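Local coordinates for protein blue-light-activated histidine kinase 2 (Erythrobacter litoralis HTCC2594, PDB 4R39) that transfers phosphate from ATP to protein histidine as a light-regulated kinase, takes part in the light-induced increase of bacterial virulence, and is represented by its C-terminal kinase portion, at residues D82-L87 and V118-A123; D114-P119 and S154-G159; E160-T165 and I216-Q221. All blocks are in the same frame, centred on the assembly; numbering follows the deposited sequence.

In the fold
The three contacts lie on the same side of the chain's centre, in the Bergerat-fold histidine kinase portion. Contact 1 joins 82-87 to the start of helix 120-140; contact 2 shares Val118 and Pro119 with it and ties 114-119 to the end of strand 148-156; contact 3 follows in series, pairing strand 161-168, which comes straight after strand 148-156, with strand 211-217. Centres are about 10 Å apart for the first two contacts, 7 Å for the last two and 12 Å for the outer pair. Together they join the small two-stranded sheet and the start of helix 120-140 to one end of the five-stranded mixed sheet, away from the nucleotide.

Contact 1 of 3, residues D82-L87 and V118-A123; sequences DKIIPL and VPVETA
Ile85 lays its CG2 methyl against the CB of Ala123, 3.6 Å away, while its other branch runs over the start of the helix. That second branch is CG1, which lies anti to the carbonyl carbon (chi1 -59°) and comes 3.9 Å from the CA of Val120. One isoleucine therefore touches the first turn at both Val120 and Ala123. Next to it, the CD1 tip of Ile84 crosses the CG2 methyl of Val120 at 3.6 Å, and Leu87 adds looser apolar contacts to Val118 and Ala123.

The backbones are joined by a classic beta bulge, with Ile84 and Ile85 both facing Val118. The carbonyl oxygen of Val118 takes two N-H groups. Ile85 N comes in the carbonyl plane at 2.9 Å, whereas Ile84 N approaches Val118 O from well above that plane, at 3.0 Å and with a more bent N-H···O angle of 148°. In return Val118 N donates to Ile85 O, completing the antiparallel hydrogen-bonded pair. Double acceptance leaves the bulge carbonyl gripped from two directions.

Just beyond it the chain turns into the helix, with Pro119 at the N-cap. A water bridges the segments here: it accepts from Val120 N and lies 2.8 Å from Asp82 O, within hydrogen-bonding distance. An N-H of the first turn is thus satisfied through the water, and the CA of Pro119 makes a C-H···O contact with the same Asp82 carbonyl.

The two-stranded antiparallel sheet of 85-86 and 117-118 sits directly before helices 87-102 and 120-140. Helix 58-75 packs on the same cluster, with Met72 against Val120 and Leu68 against Ala123, while Ile225 of helix 221-227 touches Pro119.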
loop_
_atom_site.group_PDB
_atom_site.type_symbol
_atom_site.label_atom_id
_atom_site.label_comp_id
_atom_site.label_asym_id
_atom_site.label_seq_id
_atom_site.Cartn_x
_atom_site.Cartn_y
_atom_site.Cartn_z
ATOM N N ASP A 82 -4.695 -9.119 -17.095
ATOM C CA ASP A 82 -6.145 -9.051 -16.953
ATOM C C ASP A 82 -6.564 -8.271 -15.711
ATOM O O ASP A 82 -6.066 -8.509 -14.609
ATOM C CB ASP A 82 -6.751 -10.459 -16.926
ATOM C CG ASP A 82 -6.705 -11.144 -18.286
ATOM O OD1 ASP A 82 -6.368 -10.473 -19.287
ATOM O OD2 ASP A 82 -7.017 -12.352 -18.358
ATOM N N LYS A 83 -7.483 -7.330 -15.911
ATOM C CA LYS A 83 -8.039 -6.538 -14.822
ATOM C C LYS A 83 -9.036 -7.391 -14.049
ATOM O O LYS A 83 -10.156 -7.613 -14.507
ATOM C CB LYS A 83 -8.729 -5.298 -15.385
ATOM C CG LYS A 83 -7.845 -4.470 -16.302
ATOM C CD LYS A 83 -8.613 -3.323 -16.928
ATOM C CE LYS A 83 -7.721 -2.486 -17.829
ATOM N NZ LYS A 83 -8.442 -1.302 -18.376
ATOM N N ILE A 84 -8.623 -7.871 -12.881
ATOM C CA ILE A 84 -9.403 -8.861 -12.145
ATOM C C ILE A 84 -9.547 -8.544 -10.655
ATOM O O ILE A 84 -10.375 -9.145 -9.971
ATOM C CB ILE A 84 -8.766 -10.256 -12.282
ATOM C CG1 ILE A 84 -7.298 -10.211 -11.857
ATOM C CG2 ILE A 84 -8.862 -10.741 -13.717
ATOM C CD1 ILE A 84 -6.775 -11.539 -11.385
ATOM N N ILE A 85 -8.737 -7.612 -10.159
ATOM C CA ILE A 85 -8.753 -7.252 -8.741
ATOM C C ILE A 85 -9.566 -5.978 -8.508
ATOM O O ILE A 85 -9.251 -4.939 -9.083
ATOM C CB ILE A 85 -7.325 -7.015 -8.206
ATOM C CG1 ILE A 85 -6.461 -8.272 -8.374
ATOM C CG2 ILE A 85 -7.361 -6.595 -6.740
ATOM C CD1 ILE A 85 -6.967 -9.492 -7.624
ATOM N N PRO A 86 -10.606 -6.048 -7.656
ATOM C CA PRO A 86 -11.351 -4.829 -7.311
ATOM C C PRO A 86 -10.575 -3.938 -6.341
ATOM O O PRO A 86 -10.586 -4.166 -5.134
ATOM C CB PRO A 86 -12.622 -5.371 -6.656
ATOM C CG PRO A 86 -12.237 -6.684 -6.112
ATOM C CD PRO A 86 -11.199 -7.245 -7.036
ATOM N N LEU A 87 -9.919 -2.919 -6.883
ATOM C CA LEU A 87 -9.005 -2.085 -6.116
ATOM C C LEU A 87 -9.677 -1.406 -4.927
ATOM O O LEU A 87 -9.133 -1.394 -3.820
ATOM C CB LEU A 87 -8.386 -1.029 -7.032
ATOM C CG LEU A 87 -7.293 -0.155 -6.413
ATOM C CD1 LEU A 87 -6.098 -0.996 -5.997
ATOM C CD2 LEU A 87 -6.880 0.919 -7.396
ATOM N N VAL A 118 -8.290 -3.830 -11.578
ATOM C CA VAL A 118 -6.917 -3.687 -12.048
ATOM C C VAL A 118 -6.211 -5.039 -12.063
ATOM O O VAL A 118 -6.692 -6.000 -11.467
ATOM C CB VAL A 118 -6.129 -2.727 -11.147
ATOM C CG1 VAL A 118 -6.843 -1.384 -11.060
ATOM C CG2 VAL A 118 -5.940 -3.330 -9.756
ATOM N N PRO A 119 -5.060 -5.121 -12.743
ATOM C CA PRO A 119 -4.278 -6.362 -12.711
ATOM C C PRO A 119 -3.699 -6.629 -11.326
ATOM O O PRO A 119 -3.606 -5.707 -10.518
ATOM C CB PRO A 119 -3.154 -6.097 -13.717
ATOM C CG PRO A 119 -3.654 -4.981 -14.578
ATOM C CD PRO A 119 -4.492 -4.138 -13.681
ATOM N N VAL A 120 -3.311 -7.874 -11.063
ATOM C CA VAL A 120 -2.772 -8.251 -9.758
ATOM C C VAL A 120 -1.568 -7.398 -9.372
ATOM O O VAL A 120 -1.506 -6.874 -8.262
ATOM C CB VAL A 120 -2.345 -9.732 -9.725
ATOM C CG1 VAL A 120 -1.767 -10.092 -8.358
ATOM C CG2 VAL A 120 -3.523 -10.634 -10.052
ATOM N N GLU A 121 -0.611 -7.275 -10.286
ATOM C CA GLU A 121 0.607 -6.520 -10.015
ATOM C C GLU A 121 0.298 -5.074 -9.669
ATOM O O GLU A 121 0.936 -4.484 -8.804
ATOM C CB GLU A 121 1.544 -6.554 -11.220
ATOM C CG GLU A 121 2.389 -7.815 -11.315
ATOM C CD GLU A 121 3.720 -7.585 -12.004
ATOM O OE1 GLU A 121 4.086 -6.410 -12.228
ATOM O OE2 GLU A 121 4.410 -8.581 -12.315
ATOM N N THR A 122 -0.679 -4.501 -10.356
ATOM C CA THR A 122 -1.045 -3.115 -10.131
ATOM C C THR A 122 -1.627 -2.951 -8.731
ATOM O O THR A 122 -1.315 -1.987 -8.029
ATOM C CB THR A 122 -2.066 -2.642 -11.179
ATOM O OG1 THR A 122 -1.525 -2.837 -12.491
ATOM C CG2 THR A 122 -2.399 -1.169 -10.987
ATOM N N ALA A 123 -2.469 -3.898 -8.331
ATOM C CA ALA A 123 -3.138 -3.827 -7.038
ATOM C C ALA A 123 -2.117 -3.945 -5.917
ATOM O O ALA A 123 -2.109 -3.142 -4.986
ATOM C CB ALA A 123 -4.184 -4.927 -6.923
HETATM O O HOH W 1 -3.807 -9.568 -13.252
#

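Contact 2 of 3, residues D114-P119 and S154-G159; sequences DTVDVP and SSVMSG
The carboxylate of Asp114 is the flat group that bridges the segments: its OD2 takes the N-H of Val156 on the anti side, with the donor 29° out of the carboxylate plane, while a water lies close to OD1, at most weakly bound. This happens where strand 107-113 gives out beside strand 148-156, its parallel neighbour in the mixed sheet of the Bergerat fold.

The bond from Val156 N to Asp114 OD2 is 2.9 Å long and fairly straight, 165° at the hydrogen. Asp114 also uses its backbone, giving its N-H to Ser154 O at 2.9 Å in the plane of that carbonyl. One residue thus spans Ser154 to Val156, and its side chain takes over the sheet bonding where its main chain turns aside. With CG anti to the carbonyl carbon (chi1 -87°), the carboxylate stays beside the backbone N, placing both groups along the same edge of the strand.

Two waters add to this polar patch. The one by OD1 also lies beside Ser154 O and Ser155 OG, and the second donates to Asp114 O while hydrogen-bonding Ser154 OG. Val116 also packs on Leu87 and Leu218. Across the segments its CB meets Val156 CG2 at 4.0 Å.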
loop_
_atom_site.group_PDB
_atom_site.type_symbol
_atom_site.label_atom_id
_atom_site.label_comp_id
_atom_site.label_asym_id
_atom_site.label_seq_id
_atom_site.Cartn_x
_atom_site.Cartn_y
_atom_site.Cartn_z
ATOM N N ASP A 114 -12.913 4.481 -5.426
ATOM C CA ASP A 114 -13.740 4.212 -6.600
ATOM C C ASP A 114 -13.735 2.728 -6.921
ATOM O O ASP A 114 -12.802 2.006 -6.569
ATOM C CB ASP A 114 -13.227 4.973 -7.830
ATOM C CG ASP A 114 -13.800 6.383 -7.950
ATOM O OD1 ASP A 114 -14.647 6.780 -7.120
ATOM O OD2 ASP A 114 -13.407 7.094 -8.900
ATOM N N THR A 115 -14.781 2.278 -7.605
ATOM C CA THR A 115 -14.828 0.914 -8.107
ATOM C C THR A 115 -14.036 0.838 -9.404
ATOM O O THR A 115 -14.369 1.495 -10.387
ATOM C CB THR A 115 -16.276 0.454 -8.350
ATOM O OG1 THR A 115 -16.988 0.453 -7.107
ATOM C CG2 THR A 115 -16.310 -0.951 -8.954
ATOM N N VAL A 116 -12.971 0.047 -9.391
ATOM C CA VAL A 116 -12.170 -0.167 -10.584
ATOM C C VAL A 116 -11.420 -1.483 -10.460
ATOM O O VAL A 116 -10.871 -1.799 -9.405
ATOM C CB VAL A 116 -11.182 1.004 -10.837
ATOM C CG1 VAL A 116 -10.277 1.236 -9.628
ATOM C CG2 VAL A 116 -10.357 0.753 -12.101
ATOM N N ASP A 117 -11.426 -2.256 -11.542
ATOM C CA ASP A 117 -10.687 -3.508 -11.598
ATOM C C ASP A 117 -9.317 -3.276 -12.217
ATOM O O ASP A 117 -9.194 -2.613 -13.250
ATOM C CB ASP A 117 -11.452 -4.560 -12.404
ATOM C CG ASP A 117 -12.581 -5.206 -11.610
ATOM O OD1 ASP A 117 -12.643 -5.017 -10.375
ATOM O OD2 ASP A 117 -13.403 -5.919 -12.229
ATOM N N VAL A 118 -8.290 -3.830 -11.578
ATOM C CA VAL A 118 -6.917 -3.687 -12.048
ATOM C C VAL A 118 -6.211 -5.039 -12.063
ATOM O O VAL A 118 -6.692 -6.000 -11.467
ATOM C CB VAL A 118 -6.129 -2.727 -11.147
ATOM C CG1 VAL A 118 -6.843 -1.384 -11.060
ATOM C CG2 VAL A 118 -5.940 -3.330 -9.756
ATOM N N PRO A 119 -5.060 -5.121 -12.743
ATOM C CA PRO A 119 -4.278 -6.362 -12.711
ATOM C C PRO A 119 -3.699 -6.629 -11.326
ATOM O O PRO A 119 -3.606 -5.707 -10.518
ATOM C CB PRO A 119 -3.154 -6.097 -13.717
ATOM C CG PRO A 119 -3.654 -4.981 -14.578
ATOM C CD PRO A 119 -4.492 -4.138 -13.681
ATOM N N SER A 154 -9.285 7.508 -3.671
ATOM C CA SER A 154 -8.828 6.793 -4.848
ATOM C C SER A 154 -9.833 7.089 -5.946
ATOM O O SER A 154 -10.942 6.550 -5.941
ATOM C CB SER A 154 -8.749 5.294 -4.560
ATOM O OG SER A 154 -8.204 4.582 -5.654
ATOM N N SER A 155 -9.448 7.965 -6.873
ATOM C CA SER A 155 -10.368 8.486 -7.880
ATOM C C SER A 155 -9.907 8.175 -9.288
ATOM O O SER A 155 -8.772 8.470 -9.658
ATOM C CB SER A 155 -10.487 10.004 -7.753
ATOM O OG SER A 155 -10.806 10.386 -6.428
ATOM N N VAL A 156 -10.794 7.594 -10.086
ATOM C CA VAL A 156 -10.527 7.447 -11.505
ATOM C C VAL A 156 -10.908 8.746 -12.194
ATOM O O VAL A 156 -12.008 9.263 -12.005
ATOM C CB VAL A 156 -11.294 6.265 -12.120
ATOM C CG1 VAL A 156 -11.087 6.225 -13.636
ATOM C CG2 VAL A 156 -10.839 4.965 -11.480
ATOM N N MET A 157 -9.980 9.268 -12.986
ATOM C CA MET A 157 -10.186 10.509 -13.715
ATOM C C MET A 157 -10.240 10.194 -15.203
ATOM O O MET A 157 -10.560 9.068 -15.579
ATOM C CB MET A 157 -9.065 11.483 -13.366
ATOM C CG MET A 157 -8.845 11.525 -11.869
ATOM S SD MET A 157 -8.035 12.996 -11.236
ATOM C CE MET A 157 -9.073 13.252 -9.803
ATOM N N SER A 158 -9.949 11.173 -16.052
ATOM C CA SER A 158 -10.011 10.945 -17.490
ATOM C C SER A 158 -8.749 10.253 -17.990
ATOM O O SER A 158 -7.678 10.395 -17.399
ATOM C CB SER A 158 -10.234 12.254 -18.247
ATOM O OG SER A 158 -9.254 13.209 -17.907
ATOM N N GLY A 159 -8.890 9.494 -19.073
ATOM C CA GLY A 159 -7.772 8.785 -19.666
ATOM C C GLY A 159 -7.255 7.643 -18.809
ATOM O O GLY A 159 -6.064 7.336 -18.834
HETATM O O HOH W 2 -9.919 2.398 -5.920
HETATM O O HOH W 3 -12.927 8.463 -5.301
#

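Contact 3 of 3, residues E160-T165 and I216-Q221; sequences EQLRVT and IPLSQQ
The touching parts of Glu160-Thr165 and Ile216-Gln221 run antiparallel, 164° apart in direction, with Leu162 and Ile216 as a hydrogen-bonded pair and Gln161 and Pro217 as the non-hydrogen-bonded pair next to it. Leu162 N donates to Ile216 O at 2.8 Å, in the carbonyl plane. The return bond, from Ile216 N to Leu162 O, is 2.7 Å and nearly in line with the carbonyl. Past the proline a third bond holds the leaving chain: Leu218 N reaches Glu160 O at 3.1 Å, tilted 32° from the plane and more bent.

On the face carrying Leu162 and Ile216 the contact is apolar. Leu162 sets its CB against the CD1 methyl of Leu218, 3.8 Å off. Ile216 holds CG1 anti to the carbonyl carbon (chi1 -57°), and its CD1 end meets Val164 CG2 at 4.1 Å, the two side chains crossing at a slant. Ile126 and Val130 of helix 120-140 pack on this same face, so the strand pair forms part of the floor on which the helix rests in the Bergerat fold. At the outer end, Glu160 and Ser219 bring their CB atoms together.

Where the strand ends, the carbonyl of Pro217 takes two donors from opposite faces of its plane, Gln220 N and, at 3.1 Å, Gln221 NE2. The amide of Gln221 keeps Pro217 O in its own plane. Its OE1 accepts from Thr122 OG1 and its NE2 also donates to Leu197 O, so this buried amide has partners at both ends.

The chemistry thus changes along the pair: backbone bonds and aliphatic packing hold the strands, and the glutamine's amide ties the turn after Pro217 to the first turn of helix 120-140, just where strand 211-217 gives way to helix 221-227.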
loop_
_atom_site.group_PDB
_atom_site.type_symbol
_atom_site.label_atom_id
_atom_site.label_comp_id
_atom_site.label_asym_id
_atom_site.label_seq_id
_atom_site.Cartn_x
_atom_site.Cartn_y
_atom_site.Cartn_z
ATOM N N GLU A 160 -8.153 7.021 -18.050
ATOM C CA GLU A 160 -7.802 5.928 -17.144
ATOM C C GLU A 160 -6.739 6.306 -16.097
ATOM O O GLU A 160 -6.100 5.433 -15.510
ATOM C CB GLU A 160 -7.360 4.689 -17.937
ATOM C CG GLU A 160 -8.508 3.955 -18.618
ATOM C CD GLU A 160 -8.115 2.577 -19.125
ATOM O OE1 GLU A 160 -7.436 1.836 -18.381
ATOM O OE2 GLU A 160 -8.490 2.238 -20.269
ATOM N N GLN A 161 -6.561 7.602 -15.851
ATOM C CA GLN A 161 -5.651 8.057 -14.803
ATOM C C GLN A 161 -6.289 7.882 -13.430
ATOM O O GLN A 161 -7.339 8.455 -13.150
ATOM C CB GLN A 161 -5.259 9.525 -15.002
ATOM C CG GLN A 161 -4.460 10.114 -13.831
ATOM C CD GLN A 161 -3.861 11.479 -14.135
ATOM O OE1 GLN A 161 -3.349 11.719 -15.227
ATOM N NE2 GLN A 161 -3.921 12.380 -13.161
ATOM N N LEU A 162 -5.648 7.085 -12.580
ATOM C CA LEU A 162 -6.091 6.905 -11.202
ATOM C C LEU A 162 -5.279 7.810 -10.296
ATOM O O LEU A 162 -4.051 7.817 -10.363
ATOM C CB LEU A 162 -5.896 5.457 -10.757
ATOM C CG LEU A 162 -6.380 5.142 -9.337
ATOM C CD1 LEU A 162 -7.895 5.070 -9.294
ATOM C CD2 LEU A 162 -5.762 3.855 -8.817
ATOM N N ARG A 163 -5.960 8.574 -9.450
ATOM C CA ARG A 163 -5.283 9.411 -8.470
ATOM C C ARG A 163 -5.565 8.909 -7.073
ATOM O O ARG A 163 -6.720 8.825 -6.659
ATOM C CB ARG A 163 -5.732 10.864 -8.575
ATOM C CG ARG A 163 -5.093 11.758 -7.529
ATOM C CD ARG A 163 -5.252 13.219 -7.881
ATOM N NE ARG A 163 -4.604 13.546 -9.146
ATOM C CZ ARG A 163 -4.777 14.689 -9.800
ATOM N NH1 ARG A 163 -5.585 15.619 -9.308
ATOM N NH2 ARG A 163 -4.147 14.901 -10.947
ATOM N N VAL A 164 -4.499 8.574 -6.354
ATOM C CA VAL A 164 -4.604 8.145 -4.967
ATOM C C VAL A 164 -4.012 9.225 -4.069
ATOM O O VAL A 164 -2.870 9.635 -4.255
ATOM C CB VAL A 164 -3.886 6.805 -4.740
ATOM C CG1 VAL A 164 -4.018 6.364 -3.290
ATOM C CG2 VAL A 164 -4.456 5.742 -5.669
ATOM N N THR A 165 -4.805 9.681 -3.104
ATOM C CA THR A 165 -4.406 10.752 -2.198
ATOM C C THR A 165 -4.488 10.304 -0.746
ATOM O O THR A 165 -5.426 9.610 -0.358
ATOM C CB THR A 165 -5.322 11.986 -2.359
ATOM O OG1 THR A 165 -5.258 12.460 -3.707
ATOM C CG2 THR A 165 -4.911 13.119 -1.406
ATOM N N ILE A 216 -1.508 7.580 -11.242
ATOM C CA ILE A 216 -1.183 6.267 -11.798
ATOM C C ILE A 216 -1.873 6.044 -13.146
ATOM O O ILE A 216 -3.085 6.224 -13.254
ATOM C CB ILE A 216 -1.608 5.148 -10.828
ATOM C CG1 ILE A 216 -0.928 5.347 -9.468
ATOM C CG2 ILE A 216 -1.255 3.780 -11.402
ATOM C CD1 ILE A 216 -1.604 4.623 -8.328
ATOM N N PRO A 217 -1.111 5.644 -14.184
ATOM C CA PRO A 217 -1.763 5.404 -15.475
ATOM C C PRO A 217 -2.239 3.959 -15.625
ATOM O O PRO A 217 -1.443 3.077 -15.949
ATOM C CB PRO A 217 -0.656 5.716 -16.492
ATOM C CG PRO A 217 0.640 5.801 -15.697
ATOM C CD PRO A 217 0.342 5.422 -14.280
ATOM N N LEU A 218 -3.525 3.721 -15.386
ATOM C CA LEU A 218 -4.085 2.378 -15.508
ATOM C C LEU A 218 -4.067 1.905 -16.961
ATOM O O LEU A 218 -4.082 0.703 -17.227
ATOM C CB LEU A 218 -5.514 2.332 -14.963
ATOM C CG LEU A 218 -5.731 2.781 -13.513
ATOM C CD1 LEU A 218 -7.218 2.791 -13.193
ATOM C CD2 LEU A 218 -4.983 1.892 -12.527
ATOM N N SER A 219 -4.038 2.848 -17.901
ATOM C CA SER A 219 -3.993 2.506 -19.322
ATOM C C SER A 219 -2.663 1.852 -19.698
ATOM O O SER A 219 -2.605 1.037 -20.618
ATOM C CB SER A 219 -4.220 3.751 -20.189
ATOM O OG SER A 219 -3.147 4.672 -20.066
ATOM N N GLN A 220 -1.602 2.207 -18.980
ATOM C CA GLN A 220 -0.259 1.720 -19.286
ATOM C C GLN A 220 0.151 0.489 -18.479
ATOM O O GLN A 220 1.283 0.029 -18.589
ATOM C CB GLN A 220 0.762 2.834 -19.046
ATOM C CG GLN A 220 0.705 3.943 -20.072
ATOM C CD GLN A 220 1.260 5.247 -19.543
ATOM O OE1 GLN A 220 2.281 5.266 -18.852
ATOM N NE2 GLN A 220 0.583 6.347 -19.855
ATOM N N GLN A 221 -0.761 -0.051 -17.678
ATOM C CA GLN A 221 -0.414 -1.163 -16.796
ATOM C C GLN A 221 -0.161 -2.460 -17.562
ATOM O O GLN A 221 0.779 -3.189 -17.250
ATOM C CB GLN A 221 -1.497 -1.373 -15.737
ATOM C CG GLN A 221 -1.632 -0.207 -14.768
ATOM C CD GLN A 221 -0.388 0.014 -13.928
ATOM O OE1 GLN A 221 0.005 -0.848 -13.142
ATOM N NE2 GLN A 221 0.241 1.174 -14.092
#